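Long-range contacts in N-acetylgalactosaminyltransferase 7 (Homo sapiens, PDB 6IWR), which belongs to the polypeptide GalNAc transferase family and pairs a GT-A type glycosyltransferase domain with a ricin-type beta-trefoil lectin domain: residues V151-H156 and I182-D187; G495-G500 and H573-S578. All blocks are in the same frame, centred on the assembly; numbering follows the deposited sequence.

Overall arrangement
The two contacts illustrate how one chain joins two different folds. Contact 1 comes first along the sequence, with both its segments preceding those of contact 2. It pairs the neighbouring parallel strands 149-155 and 179-186 in the large mixed sheet of the glycosyltransferase domain. Contact 2 lies in the ricin-type beta-trefoil domain near the C-terminus, where strands 484-487 and 498-501 meet the hairpin 565-568/575-578. The contacts share no sheet or helix. Their centres are 49 Å apart on opposite sides of the chain's centre, and their nearest atoms are about 35 Å apart, so each belongs to the packing of its own domain, and the two do not touch.

Contact 1. Residues V151-H156 and I182-D187; sequences VVIVFH and IVLIDD
The ring of Phe155 reaches across to the neighbouring strand and lies over Asp186, whose CA sits 4.0 Å from the ring centroid and 20° off its normal, a CH-pi contact offset toward the rim. At the ring's edge, near its plane, CE2 meets Leu184 CB at 3.9 Å. The Asp186 carboxylate is inclined by 34° to the ring, and Asp186 CB comes 3.6 Å from Phe155 CZ. The ring gets there because its CG stands between the backbone N and carbonyl carbon (chi1 72°). The second flat group, the His156 imidazole, meets Asp187 O at its edge: ND1 donates a hydrogen bond of 3.1 Å to that oxygen, approaching from above the carbonyl plane.

Beneath these side chains runs a regular parallel ladder in which Val183 N, Ile185 N and Asp187 N donate to Val151 O, Ile153 O and Phe155 O, while Ile153 N and Phe155 N donate to Val183 O and Ile185 O. This is the first beta-alpha-beta unit of the GT-A fold, and helix 160-173 makes the crossover between the strands. On the face carrying Phe155, Ile153 and Leu184 lie side by side, CD1 of the former 3.7 Å from CD2 of the latter, and Val151 CG2 likewise packs 3.6 Å from Ile182 CG2; Val167 of the crossover helix touches Ile153 and Leu184. The other face has Val154 CG2 against Ile185 CB at 3.9 Å.

At the C-terminal end of strand 179-186, the acidic pair Asp186 and Asp187 is gripped from outside the contact. Asp186 OD1 is hydrogen-bonded to Ser189 OG and OD2 forms a salt bridge with Arg213, while Asp187 OD1 takes hydrogen bonds from Asn214 ND2 and Glu218 N.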
ATOM      1  N   VAL A 151      -7.895  20.663 -30.524  1.00 21.23           N
ATOM      2  CA  VAL A 151      -7.692  19.773 -29.384  1.00 26.56           C
ATOM      3  C   VAL A 151      -6.250  19.938 -28.921  1.00 25.85           C
ATOM      4  O   VAL A 151      -5.311  19.892 -29.729  1.00 27.06           O
ATOM      5  CB  VAL A 151      -8.042  18.295 -29.695  1.00 27.64           C
ATOM      6  CG1 VAL A 151      -9.234  18.146 -30.638  1.00 23.97           C
ATOM      7  CG2 VAL A 151      -6.856  17.487 -30.188  1.00 34.98           C
ATOM      8  N   VAL A 152      -6.066  20.186 -27.628  1.00 26.22           N
ATOM      9  CA  VAL A 152      -4.734  20.338 -27.064  1.00 27.52           C
ATOM     10  C   VAL A 152      -4.498  19.181 -26.110  1.00 22.81           C
ATOM     11  O   VAL A 152      -5.370  18.840 -25.306  1.00 23.13           O
ATOM     12  CB  VAL A 152      -4.538  21.703 -26.378  1.00 24.06           C
ATOM     13  CG1 VAL A 152      -5.499  22.756 -26.956  1.00 24.83           C
ATOM     14  CG2 VAL A 152      -4.732  21.575 -24.964  1.00 24.89           C
ATOM     15  N   ILE A 153      -3.347  18.540 -26.264  1.00 28.32           N
ATOM     16  CA  ILE A 153      -2.910  17.420 -25.450  1.00 25.41           C
ATOM     17  C   ILE A 153      -1.599  17.855 -24.815  1.00 27.47           C
ATOM     18  O   ILE A 153      -0.601  18.070 -25.518  1.00 27.67           O
ATOM     19  CB  ILE A 153      -2.711  16.138 -26.276  1.00 27.49           C
ATOM     20  CG1 ILE A 153      -3.993  15.733 -26.972  1.00 23.56           C
ATOM     21  CG2 ILE A 153      -2.230  14.984 -25.389  1.00 28.19           C
ATOM     22  CD1 ILE A 153      -3.747  14.741 -28.031  1.00 27.21           C
ATOM     23  N   VAL A 154      -1.605  18.006 -23.511  1.00 26.36           N
ATOM     24  CA  VAL A 154      -0.396  18.268 -22.750  1.00 26.17           C
ATOM     25  C   VAL A 154       0.205  16.925 -22.368  1.00 29.83           C
ATOM     26  O   VAL A 154      -0.500  16.038 -21.882  1.00 32.85           O
ATOM     27  CB  VAL A 154      -0.715  19.123 -21.511  1.00 28.89           C
ATOM     28  CG1 VAL A 154       0.515  19.246 -20.611  1.00 29.30           C
ATOM     29  CG2 VAL A 154      -1.261  20.481 -21.944  1.00 21.33           C
ATOM     30  N   PHE A 155       1.492  16.740 -22.620  1.00 28.32           N
ATOM     31  CA  PHE A 155       2.106  15.482 -22.245  1.00 31.56           C
ATOM     32  C   PHE A 155       3.450  15.729 -21.579  1.00 35.19           C
ATOM     33  O   PHE A 155       4.089  16.770 -21.768  1.00 35.23           O
ATOM     34  CB  PHE A 155       2.249  14.540 -23.449  1.00 31.04           C
ATOM     35  CG  PHE A 155       3.299  14.949 -24.430  1.00 30.80           C
ATOM     36  CD1 PHE A 155       4.608  14.504 -24.292  1.00 29.07           C
ATOM     37  CD2 PHE A 155       2.970  15.749 -25.511  1.00 32.41           C
ATOM     38  CE1 PHE A 155       5.584  14.860 -25.200  1.00 27.34           C
ATOM     39  CE2 PHE A 155       3.947  16.121 -26.433  1.00 29.19           C
ATOM     40  CZ  PHE A 155       5.262  15.685 -26.268  1.00 29.82           C
ATOM     41  N   HIS A 156       3.844  14.753 -20.759  1.00 32.05           N
ATOM     42  CA  HIS A 156       5.169  14.724 -20.141  1.00 32.25           C
ATOM     43  C   HIS A 156       5.612  13.268 -20.113  1.00 32.00           C
ATOM     44  O   HIS A 156       5.016  12.456 -19.402  1.00 33.60           O
ATOM     45  CB  HIS A 156       5.144  15.335 -18.733  1.00 36.01           C
ATOM     46  CG  HIS A 156       6.427  15.171 -17.971  1.00 37.96           C
ATOM     47  ND1 HIS A 156       7.496  16.036 -18.108  1.00 41.91           N
ATOM     48  CD2 HIS A 156       6.813  14.237 -17.070  1.00 37.95           C
ATOM     49  CE1 HIS A 156       8.487  15.633 -17.334  1.00 40.51           C
ATOM     50  NE2 HIS A 156       8.096  14.546 -16.691  1.00 40.72           N
ATOM     51  N   ILE A 182      -4.400  19.803 -34.041  1.00 26.06           N
ATOM     52  CA  ILE A 182      -4.137  19.082 -32.807  1.00 23.59           C
ATOM     53  C   ILE A 182      -2.809  19.605 -32.290  1.00 24.82           C
ATOM     54  O   ILE A 182      -1.761  19.385 -32.912  1.00 25.92           O
ATOM     55  CB  ILE A 182      -4.095  17.561 -33.006  1.00 24.87           C
ATOM     56  CG1 ILE A 182      -5.461  17.037 -33.502  1.00 32.90           C
ATOM     57  CG2 ILE A 182      -3.676  16.896 -31.692  1.00 24.24           C
ATOM     58  CD1 ILE A 182      -5.478  15.538 -33.889  1.00 25.57           C
ATOM     59  N   VAL A 183      -2.848  20.312 -31.169  1.00 24.20           N
ATOM     60  CA  VAL A 183      -1.669  20.948 -30.591  1.00 26.10           C
ATOM     61  C   VAL A 183      -1.179  20.089 -29.433  1.00 27.28           C
ATOM     62  O   VAL A 183      -1.861  19.974 -28.406  1.00 27.23           O
ATOM     63  CB  VAL A 183      -1.991  22.374 -30.118  1.00 25.66           C
ATOM     64  CG1 VAL A 183      -0.850  22.923 -29.247  1.00 26.05           C
ATOM     65  CG2 VAL A 183      -2.260  23.273 -31.300  1.00 22.86           C
ATOM     66  N   LEU A 184      -0.011  19.471 -29.589  1.00 27.60           N
ATOM     67  CA  LEU A 184       0.607  18.753 -28.482  1.00 28.83           C
ATOM     68  C   LEU A 184       1.516  19.726 -27.752  1.00 30.10           C
ATOM     69  O   LEU A 184       2.274  20.465 -28.389  1.00 33.89           O
ATOM     70  CB  LEU A 184       1.397  17.534 -28.961  1.00 25.60           C
ATOM     71  CG  LEU A 184       0.776  16.592 -29.999  1.00 28.35           C
ATOM     72  CD1 LEU A 184       1.827  15.590 -30.470  1.00 25.71           C
ATOM     73  CD2 LEU A 184      -0.496  15.862 -29.509  1.00 23.43           C
ATOM     74  N   ILE A 185       1.402  19.765 -26.428  1.00 30.95           N
ATOM     75  CA  ILE A 185       2.230  20.619 -25.584  1.00 32.35           C
ATOM     76  C   ILE A 185       3.164  19.720 -24.791  1.00 33.05           C
ATOM     77  O   ILE A 185       2.741  19.018 -23.862  1.00 33.59           O
ATOM     78  CB  ILE A 185       1.403  21.499 -24.639  1.00 29.41           C
ATOM     79  CG1 ILE A 185       0.455  22.396 -25.416  1.00 23.11           C
ATOM     80  CG2 ILE A 185       2.343  22.345 -23.789  1.00 28.54           C
ATOM     81  CD1 ILE A 185       1.137  23.525 -26.101  1.00 26.52           C
ATOM     82  N   ASP A 186       4.440  19.763 -25.150  1.00 35.11           N
ATOM     83  CA  ASP A 186       5.483  19.019 -24.453  1.00 33.00           C
ATOM     84  C   ASP A 186       5.889  19.795 -23.216  1.00 33.62           C
ATOM     85  O   ASP A 186       6.508  20.857 -23.330  1.00 34.93           O
ATOM     86  CB  ASP A 186       6.684  18.838 -25.370  1.00 33.24           C
ATOM     87  CG  ASP A 186       7.736  17.968 -24.764  1.00 36.60           C
ATOM     88  OD1 ASP A 186       7.730  17.791 -23.522  1.00 37.49           O
ATOM     89  OD2 ASP A 186       8.555  17.444 -25.546  1.00 39.03           O
ATOM     90  N   ASP A 187       5.557  19.283 -22.036  1.00 32.09           N
ATOM     91  CA  ASP A 187       5.962  19.966 -20.805  1.00 32.55           C
ATOM     92  C   ASP A 187       7.309  19.442 -20.307  1.00 36.55           C
ATOM     93  O   ASP A 187       7.431  18.884 -19.213  1.00 33.67           O
ATOM     94  CB  ASP A 187       4.899  19.824 -19.730  1.00 35.75           C
ATOM     95  CG  ASP A 187       5.057  20.853 -18.638  1.00 35.22           C
ATOM     96  OD1 ASP A 187       5.545  21.964 -18.955  1.00 35.34           O
ATOM     97  OD2 ASP A 187       4.714  20.541 -17.475  1.00 39.89           O
TER

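Contact 2. Residues G495-G500 and H573-S578; sequences GFVELG and HQVFIS
Val575 and Leu499 are the side chains that turn most directly into this contact. Val575 CG2 rests 3.6 Å from the carbonyl carbon of Glu498 and 4.1 Å from Leu499 CB, and its other methyl, CG1, meets Val497 CG1 at 3.9 Å. With CG1 opposite the backbone N (chi1 169°), the two branches of Val575 divide between these neighbours. The Leu499 and Val575 side chains cross at about a right angle. One backbone link joins the segments, a weak but nearly straight hydrogen bond from Leu499 N to His573 O at 3.3 Å. The Leu499 carbonyl oxygen lies close to His573 CB, and to CG and CD2 of the ring, which it approaches obliquely.

A second shell fixes the imidazole: ND1 is hydrogen-bonded to Glu570 O, the ring meets that of Tyr484 with planes at about 60°, and NE2 is hydrogen-bonded to Glu279 OE2 of the second subunit, so His573 also reaches the second subunit. Among the neighbouring strands, Ile486 of strand 484-487 touches both Val497 and Val575, while Val575 also packs on Leu566 of strand 565-568 and Val535 of strand 534-539.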
ATOM      1  N   GLY A 495      -6.777  -0.168  11.517  1.00 51.65           N
ATOM      2  CA  GLY A 495      -5.446  -0.240  12.094  1.00 44.60           C
ATOM      3  C   GLY A 495      -5.382   0.421  13.454  1.00 48.42           C
ATOM      4  O   GLY A 495      -6.253   1.197  13.850  1.00 48.63           O
ATOM      5  N   PHE A 496      -4.324   0.102  14.192  1.00 48.96           N
ATOM      6  CA  PHE A 496      -4.135   0.628  15.539  1.00 43.88           C
ATOM      7  C   PHE A 496      -3.068   1.712  15.560  1.00 42.25           C
ATOM      8  O   PHE A 496      -1.959   1.522  15.050  1.00 41.54           O
ATOM      9  CB  PHE A 496      -3.769  -0.476  16.519  1.00 44.66           C
ATOM     10  CG  PHE A 496      -4.853  -1.455  16.721  1.00 50.07           C
ATOM     11  CD1 PHE A 496      -6.078  -1.040  17.214  1.00 49.15           C
ATOM     12  CD2 PHE A 496      -4.660  -2.795  16.419  1.00 49.26           C
ATOM     13  CE1 PHE A 496      -7.104  -1.945  17.406  1.00 53.86           C
ATOM     14  CE2 PHE A 496      -5.681  -3.716  16.605  1.00 45.22           C
ATOM     15  CZ  PHE A 496      -6.907  -3.291  17.097  1.00 51.40           C
ATOM     16  N   VAL A 497      -3.417   2.832  16.156  1.00 38.52           N
ATOM     17  CA  VAL A 497      -2.549   3.992  16.254  1.00 34.96           C
ATOM     18  C   VAL A 497      -1.466   3.694  17.276  1.00 34.26           C
ATOM     19  O   VAL A 497      -1.700   2.966  18.240  1.00 34.85           O
ATOM     20  CB  VAL A 497      -3.408   5.218  16.625  1.00 34.73           C
ATOM     21  CG1 VAL A 497      -3.106   5.745  18.015  1.00 33.57           C
ATOM     22  CG2 VAL A 497      -3.331   6.284  15.562  1.00 35.33           C
ATOM     23  N   GLU A 498      -0.264   4.223  17.052  1.00 42.64           N
ATOM     24  CA  GLU A 498       0.880   3.955  17.918  1.00 36.52           C
ATOM     25  C   GLU A 498       1.505   5.256  18.405  1.00 32.80           C
ATOM     26  O   GLU A 498       1.062   6.367  18.075  1.00 32.37           O
ATOM     27  CB  GLU A 498       1.928   3.115  17.189  1.00 39.83           C
ATOM     28  CG  GLU A 498       1.319   2.082  16.271  1.00 46.48           C
ATOM     29  CD  GLU A 498       2.362   1.276  15.521  1.00 55.11           C
ATOM     30  OE1 GLU A 498       3.557   1.398  15.866  1.00 58.64           O
ATOM     31  OE2 GLU A 498       1.986   0.525  14.589  1.00 59.03           O
ATOM     32  N   LEU A 499       2.554   5.101  19.204  1.00 31.05           N
ATOM     33  CA  LEU A 499       3.361   6.216  19.675  1.00 30.38           C
ATOM     34  C   LEU A 499       4.666   6.246  18.892  1.00 32.33           C
ATOM     35  O   LEU A 499       5.272   5.204  18.640  1.00 37.19           O
ATOM     36  CB  LEU A 499       3.648   6.090  21.174  1.00 27.21           C
ATOM     37  CG  LEU A 499       4.105   7.341  21.931  1.00 27.57           C
ATOM     38  CD1 LEU A 499       2.908   8.222  22.181  1.00 26.82           C
ATOM     39  CD2 LEU A 499       4.831   7.000  23.244  1.00 32.37           C
ATOM     40  N   GLY A 500       5.094   7.434  18.491  1.00 31.66           N
ATOM     41  CA  GLY A 500       6.392   7.562  17.871  1.00 31.70           C
ATOM     42  C   GLY A 500       7.057   8.866  18.245  1.00 33.30           C
ATOM     43  O   GLY A 500       6.437   9.756  18.830  1.00 36.72           O
ATOM     44  N   HIS A 573       6.083   2.154  22.945  1.00 38.22           N
ATOM     45  CA  HIS A 573       5.492   2.888  21.811  1.00 33.98           C
ATOM     46  C   HIS A 573       4.031   2.521  21.546  1.00 33.21           C
ATOM     47  O   HIS A 573       3.621   2.246  20.435  1.00 34.21           O
ATOM     48  CB  HIS A 573       6.318   2.724  20.545  1.00 31.53           C
ATOM     49  CG  HIS A 573       7.646   3.410  20.583  1.00 36.40           C
ATOM     50  ND1 HIS A 573       8.264   3.781  21.753  1.00 39.91           N
ATOM     51  CD2 HIS A 573       8.482   3.776  19.589  1.00 30.69           C
ATOM     52  CE1 HIS A 573       9.419   4.348  21.477  1.00 35.19           C
ATOM     53  NE2 HIS A 573       9.572   4.362  20.170  1.00 33.43           N
ATOM     54  N   GLN A 574       3.267   2.520  22.615  1.00 31.12           N
ATOM     55  CA  GLN A 574       1.917   1.991  22.718  1.00 34.20           C
ATOM     56  C   GLN A 574       0.950   3.071  23.164  1.00 35.40           C
ATOM     57  O   GLN A 574       1.235   3.832  24.092  1.00 33.67           O
ATOM     58  CB  GLN A 574       1.864   0.843  23.710  1.00 40.37           C
ATOM     59  CG  GLN A 574       0.994  -0.307  23.287  1.00 49.33           C
ATOM     60  CD  GLN A 574       1.570  -1.634  23.716  1.00 48.10           C
ATOM     61  OE1 GLN A 574       1.780  -1.866  24.904  1.00 41.05           O
ATOM     62  NE2 GLN A 574       1.864  -2.506  22.742  1.00 52.24           N
ATOM     63  N   VAL A 575      -0.192   3.132  22.494  1.00 32.82           N
ATOM     64  CA  VAL A 575      -1.255   4.070  22.826  1.00 31.54           C
ATOM     65  C   VAL A 575      -2.490   3.269  23.207  1.00 34.54           C
ATOM     66  O   VAL A 575      -2.977   2.453  22.415  1.00 42.26           O
ATOM     67  CB  VAL A 575      -1.566   5.017  21.658  1.00 30.72           C
ATOM     68  CG1 VAL A 575      -2.846   5.781  21.951  1.00 27.71           C
ATOM     69  CG2 VAL A 575      -0.403   5.958  21.401  1.00 30.00           C
ATOM     70  N   PHE A 576      -3.016   3.509  24.398  1.00 31.58           N
ATOM     71  CA  PHE A 576      -4.216   2.789  24.809  1.00 37.83           C
ATOM     72  C   PHE A 576      -5.034   3.713  25.700  1.00 36.04           C
ATOM     73  O   PHE A 576      -4.637   4.850  25.963  1.00 35.67           O
ATOM     74  CB  PHE A 576      -3.847   1.479  25.511  1.00 32.07           C
ATOM     75  CG  PHE A 576      -2.860   1.661  26.617  1.00 33.83           C
ATOM     76  CD1 PHE A 576      -3.296   2.013  27.894  1.00 38.81           C
ATOM     77  CD2 PHE A 576      -1.495   1.518  26.392  1.00 34.74           C
ATOM     78  CE1 PHE A 576      -2.398   2.205  28.938  1.00 35.02           C
ATOM     79  CE2 PHE A 576      -0.581   1.715  27.444  1.00 35.16           C
ATOM     80  CZ  PHE A 576      -1.042   2.057  28.716  1.00 31.31           C
ATOM     81  N   ILE A 577      -6.190   3.224  26.154  1.00 37.72           N
ATOM     82  CA  ILE A 577      -6.994   3.912  27.165  1.00 37.10           C
ATOM     83  C   ILE A 577      -7.055   3.044  28.417  1.00 40.07           C
ATOM     84  O   ILE A 577      -7.277   1.834  28.335  1.00 46.09           O
ATOM     85  CB  ILE A 577      -8.418   4.250  26.675  1.00 35.91           C
ATOM     86  CG1 ILE A 577      -9.169   2.993  26.253  1.00 37.25           C
ATOM     87  CG2 ILE A 577      -8.400   5.237  25.544  1.00 28.84           C
ATOM     88  CD1 ILE A 577     -10.624   3.254  25.952  1.00 37.41           C
ATOM     89  N   SER A 578      -6.856   3.661  29.573  1.00 39.50           N
ATOM     90  CA  SER A 578      -6.904   2.969  30.850  1.00 42.97           C
ATOM     91  C   SER A 578      -7.663   3.844  31.842  1.00 45.28           C
ATOM     92  O   SER A 578      -8.035   4.973  31.524  1.00 48.03           O
ATOM     93  CB  SER A 578      -5.499   2.653  31.340  1.00 37.89           C
ATOM     94  OG  SER A 578      -4.711   3.808  31.220  1.00 47.46           O
TER